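Agarase (Pseudoalteromonas fuliginea, PDB 6XJ9) probably hydrolyses glycosidic linkages of agarose, as a family 50 glycoside hydrolase from a marine bacterium. Local coordinates at residues A[61-66]-A[199-204]. Numbering follows the deposited sequence.
Sequences VQFQSK and KELAIK
Phe63 sets CG anti to its carbonyl carbon (chi1 -63°), which brings the ring edge against Leu201, with CE2 3.7 Å from Leu201 CB. Val61 holds CG1 anti to the backbone N (chi1 -177°), which puts CG1 over the Phe63 ring and leaves CG2 facing Ile203. CG1 sits 3.6 Å over one face of the ring, nearer its margin than its centre. The other methyl, CG2, meets Ile203 CD1 at 3.9 Å. The backbones run antiparallel. Val61 and Leu201 form a hydrogen-bonded pair: Val61 N gives to Leu201 O at 2.8 Å, and Leu201 N returns a bond to Val61 O at 2.9 Å. Phe63 N bonds Lys199 O with a more bent geometry (N-H...O 132°). On the opposite sheet face, Gln62 and Glu200 run alongside each other and touch through their CG methylenes at 3.8 Å. Past the strand, Ser65 OG takes a weak bond from Lys199 N and also bonds His197 O. Ile73 and Ala71 of strand 70-75 and Val192 and Ile190 of strand 185-193 add to the apolar side. Replacing Phe63 by an alanine is likely to leave Val61 CG1 and Leu201 CB without their aromatic partner and open a gap beside Val192. The pairing belongs to the beta-rich, CBM-like domain. The face of Val61, Phe63 and Leu201 is mainly apolar and buried, with Lys199 at its end sending a bent chain away to a salt bridge with Glu647, while Gln62 and Glu200 lie on the other, more exposed face.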
ATOM      1  N   VAL A  61     -25.736   0.383   8.836  1.00 28.28           N
ATOM      2  CA  VAL A  61     -25.446   0.113  10.231  1.00 27.96           C
ATOM      3  C   VAL A  61     -24.217   0.939  10.591  1.00 28.46           C
ATOM      4  O   VAL A  61     -23.170   0.764   9.965  1.00 29.08           O
ATOM      5  CB  VAL A  61     -25.190  -1.393  10.443  1.00 27.60           C
ATOM      6  CG1 VAL A  61     -24.942  -1.728  11.907  1.00 26.34           C
ATOM      7  CG2 VAL A  61     -26.301  -2.267   9.868  1.00 27.46           C
ATOM      8  N   GLN A  62     -24.377   1.874  11.538  1.00 28.50           N
ATOM      9  CA  GLN A  62     -23.260   2.628  12.101  1.00 28.28           C
ATOM     10  C   GLN A  62     -22.940   2.084  13.488  1.00 26.20           C
ATOM     11  O   GLN A  62     -23.618   2.408  14.461  1.00 24.91           O
ATOM     12  CB  GLN A  62     -23.581   4.122  12.155  1.00 31.30           C
ATOM     13  CG  GLN A  62     -23.425   4.816  10.810  1.00 36.61           C
ATOM     14  CD  GLN A  62     -24.321   6.020  10.661  1.00 38.88           C
ATOM     15  OE1 GLN A  62     -24.828   6.568  11.638  1.00 43.83           O
ATOM     16  NE2 GLN A  62     -24.529   6.438   9.422  1.00 41.22           N
ATOM     17  N   PHE A  63     -21.921   1.218  13.550  1.00 24.96           N
ATOM     18  CA  PHE A  63     -21.476   0.610  14.793  1.00 24.47           C
ATOM     19  C   PHE A  63     -20.768   1.673  15.624  1.00 23.62           C
ATOM     20  O   PHE A  63     -19.863   2.339  15.139  1.00 22.06           O
ATOM     21  CB  PHE A  63     -20.492  -0.536  14.525  1.00 24.33           C
ATOM     22  CG  PHE A  63     -21.039  -1.713  13.753  1.00 24.81           C
ATOM     23  CD1 PHE A  63     -21.716  -2.737  14.405  1.00 24.57           C
ATOM     24  CD2 PHE A  63     -20.854  -1.809  12.381  1.00 23.28           C
ATOM     25  CE1 PHE A  63     -22.215  -3.823  13.694  1.00 25.54           C
ATOM     26  CE2 PHE A  63     -21.350  -2.891  11.670  1.00 25.53           C
ATOM     27  CZ  PHE A  63     -22.027  -3.900  12.328  1.00 26.25           C
ATOM     28  N   GLN A  64     -21.198   1.837  16.877  1.00 24.18           N
ATOM     29  CA  GLN A  64     -20.613   2.866  17.722  1.00 26.87           C
ATOM     30  C   GLN A  64     -19.420   2.245  18.445  1.00 26.46           C
ATOM     31  O   GLN A  64     -19.374   2.205  19.672  1.00 26.16           O
ATOM     32  CB  GLN A  64     -21.674   3.456  18.659  1.00 29.67           C
ATOM     33  CG  GLN A  64     -22.884   4.034  17.929  1.00 32.14           C
ATOM     34  CD  GLN A  64     -23.978   4.465  18.878  1.00 36.65           C
ATOM     35  OE1 GLN A  64     -24.354   3.748  19.806  1.00 38.44           O
ATOM     36  NE2 GLN A  64     -24.505   5.658  18.649  1.00 40.44           N
ATOM     37  N   SER A  65     -18.449   1.782  17.646  1.00 25.28           N
ATOM     38  CA  SER A  65     -17.388   0.895  18.090  1.00 24.61           C
ATOM     39  C   SER A  65     -16.203   1.669  18.669  1.00 24.77           C
ATOM     40  O   SER A  65     -15.344   1.073  19.318  1.00 26.52           O
ATOM     41  CB  SER A  65     -16.970  -0.043  16.974  1.00 23.11           C
ATOM     42  OG  SER A  65     -16.807   0.668  15.755  1.00 21.65           O
ATOM     43  N   LYS A  66     -16.163   2.988  18.451  1.00 25.32           N
ATOM     44  CA  LYS A  66     -15.163   3.819  19.104  1.00 26.44           C
ATOM     45  C   LYS A  66     -15.379   3.805  20.615  1.00 25.52           C
ATOM     46  O   LYS A  66     -14.426   3.658  21.372  1.00 23.69           O
ATOM     47  CB  LYS A  66     -15.166   5.260  18.584  1.00 28.95           C
ATOM     48  CG  LYS A  66     -13.984   6.118  19.035  1.00 29.75           C
ATOM     49  CD  LYS A  66     -13.972   7.487  18.391  1.00 33.69           C
ATOM     50  CE  LYS A  66     -12.651   8.224  18.492  1.00 35.11           C
ATOM     51  NZ  LYS A  66     -12.359   8.646  19.882  1.00 40.53           N
ATOM     52  N   LYS A 199     -17.057   1.875  12.951  1.00 24.11           N
ATOM     53  CA  LYS A 199     -17.120   1.141  11.696  1.00 23.62           C
ATOM     54  C   LYS A 199     -18.547   1.223  11.163  1.00 24.65           C
ATOM     55  O   LYS A 199     -19.468   1.522  11.920  1.00 23.51           O
ATOM     56  CB  LYS A 199     -16.693  -0.315  11.897  1.00 23.55           C
ATOM     57  CG  LYS A 199     -15.400  -0.508  12.684  1.00 23.46           C
ATOM     58  CD  LYS A 199     -14.228   0.230  12.083  1.00 23.94           C
ATOM     59  CE  LYS A 199     -13.317  -0.654  11.269  1.00 24.95           C
ATOM     60  NZ  LYS A 199     -12.433  -1.506  12.099  1.00 21.01           N
ATOM     61  N   GLU A 200     -18.700   0.983   9.854  1.00 25.65           N
ATOM     62  CA  GLU A 200     -19.996   1.038   9.198  1.00 27.44           C
ATOM     63  C   GLU A 200     -20.173  -0.177   8.294  1.00 27.37           C
ATOM     64  O   GLU A 200     -19.201  -0.780   7.833  1.00 27.01           O
ATOM     65  CB  GLU A 200     -20.091   2.265   8.300  1.00 30.05           C
ATOM     66  CG  GLU A 200     -20.303   3.570   9.047  1.00 34.73           C
ATOM     67  CD  GLU A 200     -20.605   4.719   8.098  1.00 36.17           C
ATOM     68  OE1 GLU A 200     -20.021   5.800   8.275  1.00 38.06           O
ATOM     69  OE2 GLU A 200     -21.422   4.524   7.180  1.00 37.73           O
ATOM     70  N   LEU A 201     -21.434  -0.497   8.002  1.00 24.96           N
ATOM     71  CA  LEU A 201     -21.724  -1.635   7.150  1.00 24.74           C
ATOM     72  C   LEU A 201     -23.075  -1.412   6.483  1.00 26.52           C
ATOM     73  O   LEU A 201     -24.014  -0.917   7.113  1.00 25.23           O
ATOM     74  CB  LEU A 201     -21.719  -2.899   8.014  1.00 23.61           C
ATOM     75  CG  LEU A 201     -21.835  -4.229   7.274  1.00 23.28           C
ATOM     76  CD1 LEU A 201     -20.536  -4.580   6.559  1.00 23.47           C
ATOM     77  CD2 LEU A 201     -22.221  -5.327   8.243  1.00 22.65           C
ATOM     78  N   ALA A 202     -23.138  -1.767   5.195  1.00 26.02           N
ATOM     79  CA  ALA A 202     -24.382  -1.731   4.441  1.00 27.97           C
ATOM     80  C   ALA A 202     -24.786  -3.157   4.073  1.00 26.27           C
ATOM     81  O   ALA A 202     -24.010  -3.893   3.477  1.00 24.13           O
ATOM     82  CB  ALA A 202     -24.214  -0.853   3.217  1.00 26.96           C
ATOM     83  N   ILE A 203     -26.013  -3.534   4.445  1.00 27.37           N
ATOM     84  CA  ILE A 203     -26.516  -4.876   4.214  1.00 27.87           C
ATOM     85  C   ILE A 203     -27.647  -4.816   3.185  1.00 31.21           C
ATOM     86  O   ILE A 203     -28.718  -4.278   3.464  1.00 32.47           O
ATOM     87  CB  ILE A 203     -26.964  -5.494   5.550  1.00 27.76           C
ATOM     88  CG1 ILE A 203     -25.838  -5.436   6.590  1.00 26.55           C
ATOM     89  CG2 ILE A 203     -27.501  -6.905   5.347  1.00 26.22           C
ATOM     90  CD1 ILE A 203     -26.289  -5.696   8.011  1.00 25.89           C
ATOM     91  N   LYS A 204     -27.385  -5.379   1.997  1.00 33.31           N
ATOM     92  CA  LYS A 204     -28.312  -5.359   0.874  1.00 34.47           C
ATOM     93  C   LYS A 204     -29.239  -6.573   0.923  1.00 34.88           C
ATOM     94  O   LYS A 204     -30.428  -6.435   0.642  1.00 37.86           O
ATOM     95  CB  LYS A 204     -27.559  -5.312  -0.460  1.00 34.73           C
ATOM     96  CG  LYS A 204     -28.435  -5.347  -1.708  1.00 37.02           C
ATOM     97  CD  LYS A 204     -27.682  -5.091  -2.995  1.00 37.08           C
ATOM     98  CE  LYS A 204     -27.322  -3.633  -3.178  1.00 38.64           C
ATOM     99  NZ  LYS A 204     -26.778  -3.375  -4.532  1.00 41.74           N
TER